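Local coordinates for protein VP2 (Primate bocaparvovirus 1, PDB 7L0Y) that assembles, as the structural subunit of human bocavirus 1, into a T=1 icosahedral capsid of 60 capsid protein copies, at residues 51-56 against 63-68; 89-94 against 458-463; 173-178 against 312-317. All coordinates share one frame; numbering follows the deposited sequence.

Contact 1. Residues 51-56 against 63-68; sequences TEAIET and SQRCVT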
loop_
_atom_site.group_PDB
_atom_site.type_symbol
_atom_site.label_atom_id
_atom_site.label_comp_id
_atom_site.label_asym_id
_atom_site.label_seq_id
_atom_site.Cartn_x
_atom_site.Cartn_y
_atom_site.Cartn_z
ATOM N N THR A 51 49.836 64.972 -79.863
ATOM C CA THR A 51 49.071 64.697 -81.067
ATOM C C THR A 51 49.959 64.971 -82.268
ATOM O O THR A 51 50.972 65.658 -82.147
ATOM C CB THR A 51 47.796 65.531 -81.140
ATOM O OG1 THR A 51 48.131 66.917 -81.096
ATOM C CG2 THR A 51 46.870 65.198 -79.983
ATOM N N GLU A 52 49.628 64.373 -83.401
ATOM C CA GLU A 52 50.378 64.583 -84.629
ATOM C C GLU A 52 49.395 64.600 -85.777
ATOM O O GLU A 52 48.489 63.767 -85.825
ATOM C CB GLU A 52 51.425 63.488 -84.861
ATOM C CG GLU A 52 52.523 63.432 -83.822
ATOM C CD GLU A 52 52.131 62.615 -82.609
ATOM O OE1 GLU A 52 51.011 62.069 -82.591
ATOM O OE2 GLU A 52 52.942 62.531 -81.666
ATOM N N ALA A 53 49.571 65.545 -86.691
ATOM C CA ALA A 53 48.789 65.616 -87.915
ATOM C C ALA A 53 49.741 65.606 -89.101
ATOM O O ALA A 53 50.783 66.268 -89.069
ATOM C CB ALA A 53 47.908 66.864 -87.939
ATOM N N ILE A 54 49.391 64.835 -90.132
ATOM C CA ILE A 54 50.242 64.731 -91.316
ATOM C C ILE A 54 50.034 65.924 -92.239
ATOM O O ILE A 54 50.980 66.413 -92.870
ATOM C CB ILE A 54 49.971 63.406 -92.049
ATOM C CG1 ILE A 54 50.416 62.214 -91.204
ATOM C CG2 ILE A 54 50.656 63.400 -93.401
ATOM C CD1 ILE A 54 50.007 60.886 -91.793
ATOM N N GLU A 55 48.799 66.418 -92.323
ATOM C CA GLU A 55 48.350 67.412 -93.297
ATOM C C GLU A 55 48.444 66.907 -94.732
ATOM O O GLU A 55 48.572 67.722 -95.655
ATOM C CB GLU A 55 49.102 68.747 -93.170
ATOM C CG GLU A 55 48.813 69.533 -91.886
ATOM C CD GLU A 55 49.753 69.203 -90.737
ATOM O OE1 GLU A 55 50.654 68.363 -90.915
ATOM O OE2 GLU A 55 49.594 69.795 -89.649
ATOM N N THR A 56 48.384 65.586 -94.940
ATOM C CA THR A 56 48.313 64.891 -96.247
ATOM C C THR A 56 49.320 65.518 -97.216
ATOM O O THR A 56 50.513 65.567 -96.886
ATOM C CB THR A 56 46.859 64.824 -96.742
ATOM O OG1 THR A 56 46.797 64.054 -97.950
ATOM C CG2 THR A 56 46.217 66.201 -96.970
ATOM N N SER A 63 46.120 61.828 -94.878
ATOM C CA SER A 63 45.987 62.716 -93.731
ATOM C C SER A 63 45.588 61.901 -92.507
ATOM O O SER A 63 44.445 61.441 -92.406
ATOM C CB SER A 63 44.955 63.810 -94.004
ATOM O OG SER A 63 44.877 64.716 -92.920
ATOM N N GLN A 64 46.525 61.738 -91.579
ATOM C CA GLN A 64 46.246 61.080 -90.315
ATOM C C GLN A 64 46.457 62.064 -89.183
ATOM O O GLN A 64 47.258 62.995 -89.273
ATOM C CB GLN A 64 47.126 59.847 -90.079
ATOM C CG GLN A 64 46.781 58.652 -90.931
ATOM C CD GLN A 64 45.403 58.128 -90.632
ATOM O OE1 GLN A 64 44.983 58.119 -89.485
ATOM N NE2 GLN A 64 44.688 57.693 -91.660
ATOM N N ARG A 65 45.716 61.839 -88.113
ATOM C CA ARG A 65 45.899 62.574 -86.879
ATOM C C ARG A 65 45.919 61.552 -85.763
ATOM O O ARG A 65 44.966 60.787 -85.607
ATOM C CB ARG A 65 44.780 63.578 -86.653
ATOM C CG ARG A 65 45.027 64.532 -85.522
ATOM C CD ARG A 65 43.782 65.327 -85.305
ATOM N NE ARG A 65 43.937 66.353 -84.290
ATOM C CZ ARG A 65 44.216 67.611 -84.574
ATOM N NH1 ARG A 65 44.315 67.967 -85.842
ATOM N NH2 ARG A 65 44.350 68.505 -83.605
ATOM N N CYS A 66 47.001 61.516 -85.009
ATOM C CA CYS A 66 47.116 60.539 -83.946
ATOM C C CYS A 66 47.543 61.240 -82.677
ATOM O O CYS A 66 48.280 62.220 -82.706
ATOM C CB CYS A 66 48.123 59.442 -84.277
ATOM S SG CYS A 66 49.764 60.066 -84.684
ATOM N N VAL A 67 47.069 60.720 -81.564
ATOM C CA VAL A 67 47.584 61.068 -80.256
ATOM C C VAL A 67 48.371 59.883 -79.729
ATOM O O VAL A 67 47.858 58.761 -79.656
ATOM C CB VAL A 67 46.457 61.505 -79.313
ATOM C CG1 VAL A 67 45.285 60.686 -79.575
ATOM C CG2 VAL A 67 46.877 61.313 -77.867
ATOM N N THR A 68 49.628 60.130 -79.400
ATOM C CA THR A 68 50.515 59.129 -78.841
ATOM C C THR A 68 50.601 59.317 -77.337
ATOM O O THR A 68 50.532 60.436 -76.832
ATOM C CB THR A 68 51.902 59.218 -79.474
ATOM O OG1 THR A 68 52.407 60.547 -79.325
ATOM C CG2 THR A 68 51.838 58.876 -80.940
#
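Glu52 and Cys66 form the hydrogen-bonded pair of a short antiparallel β-hairpin, their backbones joined twice: Glu52 N donates to Cys66 O (2.6 Å) and Cys66 N to Glu52 O (2.8 Å). A third bond, from Ile54 N to Gln64 O (2.9 Å), carries the pairing into the turn, where Ile54 CD1 lies alongside Gln64 CB at 3.5 Å.

The Glu52 side chain runs back over its partner strand. Its CB lies 3.8 Å from Cys66 SG. CG starts beside the backbone N, and a bend at chi2 (85°) swings the carboxylate toward strand 65-69. CD comes to 3.9 Å from both Cys66 O and Thr68 OG1. OE1 lies beside Cys66 O and SG, whereas OE2 accepts a hydrogen bond from Thr68 OG1 (3.1 Å) through its syn lone pair. Asn45 also bonds to that hydroxyl.

On the other face, Thr51 CG2 meets Val67 CB at 3.8 Å, while Thr51 OG1 bonds to the backbone of Val493 in a neighbouring subunit. Pro242 of a different neighbouring subunit packs on Cys66. The hairpin is thus held mainly by backbone bonds, the Glu52 carboxylate adding a side-chain tie, and both faces pack against neighbouring subunits.

Contact 2. Residues 89-94 against 458-463; sequences QRLTNE and WEVERY
Arg462 and Glu94 make the polar, tightly packed end of this contact, where the last turn of helix 85-94 comes down on the end of strand 446-462. Arg462 NH1 reaches Glu94 OE1 at 3.2 Å in an almost straight salt-bridge bond (177° at the hydrogen). The oxygen lies in the guanidinium plane, but the donor comes to it from above the carboxylate, 52° out of that plane. With CG beside its backbone N and the chain extended to NE, Arg462 runs alongside Glu94 in the same direction, its CG passing 3.8 Å from Glu94 O. Arg90 NE, one helical turn back, forms a second salt bridge to Glu94 OE1 at 3.5 Å, so two arginines share one carboxylate oxygen and would be expected to stabilise its charge. Arg462 NE has a second acid partner in Asp28.

Beside this network the Tyr463 ring packs against the helix C-terminus, with CE2 3.5 Å from Asn93 O and CD2 3.6 Å from Glu94 O. Helix 85-94 leads directly into strand 95-118, which pairs antiparallel with strand 446-462 in the jelly-roll core of parvovirus capsid proteins. Arg90 makes a cation-pi contact with Tyr463 of a neighbouring subunit, whose Arg90 does the same to Tyr463 here, as expected across a twofold axis. Arg462 and Tyr463 also begin the probable nuclear localization signal.

Toward Val460 the packing thins out. Leu91 CD1 touches Val460 CG2 at 3.8 Å, two methyls meeting where the backbones stand well apart, with CA atoms 8.6 Å from each other. Val31 and Tyr95 pack on Val460 as well. Glu459 and Glu461 lie on the partly exposed side of the strand and make no contact with the helix segment; Glu459 forms a salt bridge with Arg99.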
loop_
_atom_site.group_PDB
_atom_site.type_symbol
_atom_site.label_atom_id
_atom_site.label_comp_id
_atom_site.label_asym_id
_atom_site.label_seq_id
_atom_site.Cartn_x
_atom_site.Cartn_y
_atom_site.Cartn_z
ATOM N N GLN A 89 50.472 21.915 -85.368
ATOM C CA GLN A 89 50.303 20.740 -86.211
ATOM C C GLN A 89 49.367 19.741 -85.562
ATOM O O GLN A 89 48.462 19.211 -86.206
ATOM C CB GLN A 89 51.648 20.072 -86.452
ATOM C CG GLN A 89 51.651 19.036 -87.552
ATOM C CD GLN A 89 52.895 18.200 -87.519
ATOM O OE1 GLN A 89 53.659 18.271 -86.568
ATOM N NE2 GLN A 89 53.137 17.440 -88.569
ATOM N N ARG A 90 49.577 19.470 -84.285
ATOM C CA ARG A 90 48.759 18.487 -83.602
ATOM C C ARG A 90 47.322 18.961 -83.490
ATOM O O ARG A 90 46.388 18.163 -83.583
ATOM C CB ARG A 90 49.343 18.207 -82.228
ATOM C CG ARG A 90 48.718 17.044 -81.555
ATOM C CD ARG A 90 49.449 16.752 -80.306
ATOM N NE ARG A 90 49.086 15.453 -79.788
ATOM C CZ ARG A 90 49.738 14.849 -78.812
ATOM N NH1 ARG A 90 50.770 15.452 -78.250
ATOM N NH2 ARG A 90 49.365 13.647 -78.408
ATOM N N LEU A 91 47.131 20.260 -83.293
ATOM C CA LEU A 91 45.789 20.811 -83.211
ATOM C C LEU A 91 45.053 20.659 -84.533
ATOM O O LEU A 91 43.900 20.223 -84.565
ATOM C CB LEU A 91 45.869 22.276 -82.812
ATOM C CG LEU A 91 44.565 23.036 -82.627
ATOM C CD1 LEU A 91 43.862 22.539 -81.395
ATOM C CD2 LEU A 91 44.834 24.511 -82.569
ATOM N N THR A 92 45.700 21.012 -85.635
ATOM C CA THR A 92 45.032 20.991 -86.925
ATOM C C THR A 92 44.956 19.601 -87.529
ATOM O O THR A 92 44.137 19.377 -88.421
ATOM C CB THR A 92 45.728 21.943 -87.900
ATOM O OG1 THR A 92 47.105 21.585 -88.023
ATOM C CG2 THR A 92 45.626 23.365 -87.413
ATOM N N ASN A 93 45.792 18.669 -87.088
ATOM C CA ASN A 93 45.642 17.298 -87.552
ATOM C C ASN A 93 44.594 16.532 -86.758
ATOM O O ASN A 93 43.885 15.698 -87.324
ATOM C CB ASN A 93 46.981 16.569 -87.508
ATOM C CG ASN A 93 47.895 16.965 -88.645
ATOM O OD1 ASN A 93 47.439 17.442 -89.675
ATOM N ND2 ASN A 93 49.183 16.747 -88.472
ATOM N N GLU A 94 44.503 16.756 -85.450
ATOM C CA GLU A 94 43.727 15.868 -84.599
ATOM C C GLU A 94 42.348 16.376 -84.205
ATOM O O GLU A 94 41.612 15.639 -83.549
ATOM C CB GLU A 94 44.511 15.538 -83.328
ATOM C CG GLU A 94 45.777 14.758 -83.579
ATOM C CD GLU A 94 46.441 14.314 -82.299
ATOM O OE1 GLU A 94 45.972 14.717 -81.217
ATOM O OE2 GLU A 94 47.431 13.560 -82.367
ATOM N N TRP A 458 41.897 25.742 -74.042
ATOM C CA TRP A 458 41.227 25.662 -75.327
ATOM C C TRP A 458 40.217 24.532 -75.267
ATOM O O TRP A 458 40.584 23.387 -75.001
ATOM C CB TRP A 458 42.238 25.416 -76.440
ATOM C CG TRP A 458 43.202 26.521 -76.618
ATOM C CD1 TRP A 458 44.379 26.680 -75.971
ATOM C CD2 TRP A 458 43.102 27.600 -77.542
ATOM N NE1 TRP A 458 45.008 27.809 -76.408
ATOM C CE2 TRP A 458 44.244 28.390 -77.381
ATOM C CE3 TRP A 458 42.155 27.973 -78.490
ATOM C CZ2 TRP A 458 44.462 29.533 -78.123
ATOM C CZ3 TRP A 458 42.374 29.098 -79.222
ATOM C CH2 TRP A 458 43.514 29.871 -79.037
ATOM N N GLU A 459 38.953 24.848 -75.500
ATOM C CA GLU A 459 37.958 23.804 -75.668
ATOM C C GLU A 459 38.091 23.234 -77.069
ATOM O O GLU A 459 38.047 23.969 -78.054
ATOM C CB GLU A 459 36.554 24.348 -75.434
ATOM C CG GLU A 459 35.491 23.287 -75.468
ATOM C CD GLU A 459 34.111 23.844 -75.213
ATOM O OE1 GLU A 459 33.995 25.068 -75.003
ATOM O OE2 GLU A 459 33.136 23.065 -75.238
ATOM N N VAL A 460 38.271 21.928 -77.161
ATOM C CA VAL A 460 38.653 21.317 -78.422
ATOM C C VAL A 460 37.805 20.072 -78.614
ATOM O O VAL A 460 37.267 19.512 -77.657
ATOM C CB VAL A 460 40.167 20.999 -78.429
ATOM C CG1 VAL A 460 40.472 19.720 -77.675
ATOM C CG2 VAL A 460 40.734 21.044 -79.813
ATOM N N GLU A 461 37.640 19.654 -79.858
ATOM C CA GLU A 461 36.778 18.507 -80.081
ATOM C C GLU A 461 37.320 17.708 -81.252
ATOM O O GLU A 461 37.682 18.286 -82.278
ATOM C CB GLU A 461 35.340 18.991 -80.296
ATOM C CG GLU A 461 34.282 17.941 -80.175
ATOM C CD GLU A 461 33.864 17.380 -81.486
ATOM O OE1 GLU A 461 33.911 18.129 -82.474
ATOM O OE2 GLU A 461 33.483 16.197 -81.531
ATOM N N ARG A 462 37.393 16.391 -81.092
ATOM C CA ARG A 462 38.020 15.559 -82.105
ATOM C C ARG A 462 37.028 15.205 -83.202
ATOM O O ARG A 462 35.828 15.466 -83.108
ATOM C CB ARG A 462 38.570 14.279 -81.490
ATOM C CG ARG A 462 39.659 14.500 -80.496
ATOM C CD ARG A 462 40.242 13.206 -80.039
ATOM N NE ARG A 462 41.268 13.409 -79.027
ATOM C CZ ARG A 462 42.529 13.715 -79.292
ATOM N NH1 ARG A 462 42.930 13.866 -80.543
ATOM N NH2 ARG A 462 43.388 13.874 -78.301
ATOM N N TYR A 463 37.534 14.544 -84.230
ATOM C CA TYR A 463 36.738 14.214 -85.398
ATOM C C TYR A 463 36.495 12.716 -85.444
ATOM O O TYR A 463 37.289 11.931 -84.926
ATOM C CB TYR A 463 37.427 14.667 -86.686
ATOM C CG TYR A 463 38.705 13.929 -86.974
ATOM C CD1 TYR A 463 38.704 12.772 -87.733
ATOM C CD2 TYR A 463 39.909 14.380 -86.475
ATOM C CE1 TYR A 463 39.858 12.095 -87.983
ATOM C CE2 TYR A 463 41.070 13.708 -86.728
ATOM C CZ TYR A 463 41.039 12.567 -87.481
ATOM O OH TYR A 463 42.201 11.892 -87.730
#

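Contact 3. Residues 173-178 against 312-317; sequences ENELAD and AGFGSG
Glu175 and Phe314 meet through a CH-pi contact: Glu175 CG stands over one face of the ring, 3.5 Å from its centroid and 15° off the ring normal. CG lies anti to the backbone N (chi1 -174°), which carries it out over the ring, and a bend at chi2 then turns the carboxylate toward Ala312, whose CB is 3.7 Å from OE2.

Apolar packing adds Leu176, which crosses Phe314 at about a right angle, with CD2 3.4 Å from Phe314 CD1 and CD1 in the plane of the ring at its edge.

Van der Waals packing against backbone brings Glu175 CB to 3.4 Å from the carbonyl carbon of Gly313, where glycine has no side chain in the way.

The polar link is a single hydrogen bond from Gly315 N to Glu173 OE2 (2.7 Å, 168° at the hydrogen), approaching nearly along the C-O axis. Because the Glu173 chain is extended, its carboxylate spans the gap to a backbone amide; Pro235 of a neighbouring subunit also touches Glu173.

The contact joins the loop between strand 161-169 and helix 189-195, on whose Leu193 Leu176 also packs, to the lead-in of strand 316-318, which pairs antiparallel with strand 296-300.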
loop_
_atom_site.group_PDB
_atom_site.type_symbol
_atom_site.label_atom_id
_atom_site.label_comp_id
_atom_site.label_asym_id
_atom_site.label_seq_id
_atom_site.Cartn_x
_atom_site.Cartn_y
_atom_site.Cartn_z
ATOM N N GLU A 173 38.894 61.605 -87.826
ATOM C CA GLU A 173 39.266 61.389 -89.216
ATOM C C GLU A 173 39.774 62.712 -89.766
ATOM O O GLU A 173 39.026 63.689 -89.846
ATOM C CB GLU A 173 38.069 60.865 -90.000
ATOM C CG GLU A 173 38.390 60.381 -91.396
ATOM C CD GLU A 173 37.186 59.751 -92.071
ATOM O OE1 GLU A 173 36.095 59.769 -91.467
ATOM O OE2 GLU A 173 37.329 59.229 -93.197
ATOM N N ASN A 174 41.048 62.744 -90.152
ATOM C CA ASN A 174 41.743 64.021 -90.276
ATOM C C ASN A 174 41.327 64.759 -91.536
ATOM O O ASN A 174 41.270 65.991 -91.549
ATOM C CB ASN A 174 43.254 63.799 -90.261
ATOM C CG ASN A 174 44.029 65.082 -90.048
ATOM O OD1 ASN A 174 43.572 65.990 -89.358
ATOM N ND2 ASN A 174 45.208 65.163 -90.647
ATOM N N GLU A 175 41.043 64.027 -92.611
ATOM C CA GLU A 175 40.625 64.679 -93.846
ATOM C C GLU A 175 39.301 65.405 -93.657
ATOM O O GLU A 175 39.021 66.393 -94.343
ATOM C CB GLU A 175 40.522 63.646 -94.965
ATOM C CG GLU A 175 40.238 64.218 -96.338
ATOM C CD GLU A 175 41.389 65.024 -96.901
ATOM O OE1 GLU A 175 42.514 64.910 -96.376
ATOM O OE2 GLU A 175 41.167 65.778 -97.871
ATOM N N LEU A 176 38.477 64.934 -92.721
ATOM C CA LEU A 176 37.207 65.601 -92.459
ATOM C C LEU A 176 37.416 66.949 -91.787
ATOM O O LEU A 176 36.523 67.802 -91.807
ATOM C CB LEU A 176 36.301 64.714 -91.612
ATOM C CG LEU A 176 35.408 63.777 -92.417
ATOM C CD1 LEU A 176 34.687 64.599 -93.453
ATOM C CD2 LEU A 176 36.208 62.710 -93.095
ATOM N N ALA A 177 38.575 67.159 -91.179
ATOM C CA ALA A 177 38.967 68.501 -90.759
ATOM C C ALA A 177 40.174 68.966 -91.568
ATOM O O ALA A 177 41.317 68.584 -91.328
ATOM C CB ALA A 177 39.253 68.523 -89.264
ATOM N N ASP A 178 39.900 69.846 -92.522
ATOM C CA ASP A 178 40.942 70.363 -93.391
ATOM C C ASP A 178 41.386 71.715 -92.849
ATOM O O ASP A 178 42.190 72.418 -93.472
ATOM C CB ASP A 178 40.440 70.463 -94.832
ATOM C CG ASP A 178 41.563 70.650 -95.828
ATOM O OD1 ASP A 178 42.740 70.574 -95.423
ATOM O OD2 ASP A 178 41.270 70.871 -97.018
ATOM N N ALA A 312 41.806 60.473 -100.808
ATOM C CA ALA A 312 42.336 61.458 -99.874
ATOM C C ALA A 312 42.611 60.803 -98.530
ATOM O O ALA A 312 43.117 59.678 -98.468
ATOM C CB ALA A 312 41.371 62.633 -99.714
ATOM N N GLY A 313 42.260 61.494 -97.448
ATOM C CA GLY A 313 42.299 60.862 -96.145
ATOM C C GLY A 313 40.945 60.314 -95.747
ATOM O O GLY A 313 40.784 59.762 -94.656
ATOM N N PHE A 314 39.954 60.468 -96.619
ATOM C CA PHE A 314 38.641 59.906 -96.346
ATOM C C PHE A 314 38.727 58.393 -96.331
ATOM O O PHE A 314 39.239 57.773 -97.269
ATOM C CB PHE A 314 37.624 60.346 -97.397
ATOM C CG PHE A 314 37.401 61.824 -97.452
ATOM C CD1 PHE A 314 36.613 62.450 -96.508
ATOM C CD2 PHE A 314 37.937 62.581 -98.476
ATOM C CE1 PHE A 314 36.395 63.809 -96.561
ATOM C CE2 PHE A 314 37.711 63.940 -98.540
ATOM C CZ PHE A 314 36.941 64.554 -97.580
ATOM N N GLY A 315 38.244 57.803 -95.260
ATOM C CA GLY A 315 38.030 56.384 -95.251
ATOM C C GLY A 315 39.275 55.520 -95.200
ATOM O O GLY A 315 40.414 55.974 -95.279
ATOM N N SER A 316 39.012 54.226 -95.066
ATOM C CA SER A 316 40.044 53.212 -94.962
ATOM C C SER A 316 39.791 52.172 -96.039
ATOM O O SER A 316 38.687 52.061 -96.577
ATOM C CB SER A 316 40.051 52.574 -93.570
ATOM O OG SER A 316 41.023 51.552 -93.468
ATOM N N GLY A 317 40.828 51.399 -96.352
ATOM C CA GLY A 317 40.732 50.397 -97.389
ATOM C C GLY A 317 40.129 49.105 -96.881
ATOM O O GLY A 317 40.387 48.689 -95.750
#

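How the contacts relate
Contacts 1 and 3 lie on the same side of the chain's centre, their own centres 11 Å apart, and they touch where Ser63 meets Glu175; the subunit whose Pro242 packs on Cys66 also places Pro235 against Glu173. Contact 2 is on the opposite side, about 44 Å from either, between centres. Contact 1 is partly buried, the other two buried. Strand 161-169 links the first pair: it flanks strand 65-69 of contact 1 and leads into the loop of contact 3. Through strand 30-42 it also connects to strand 446-462 of contact 2. Regular strand pairing dominates contact 1, a charged network contact 2, and aromatic packing with one backbone-directed carboxylate contact 3.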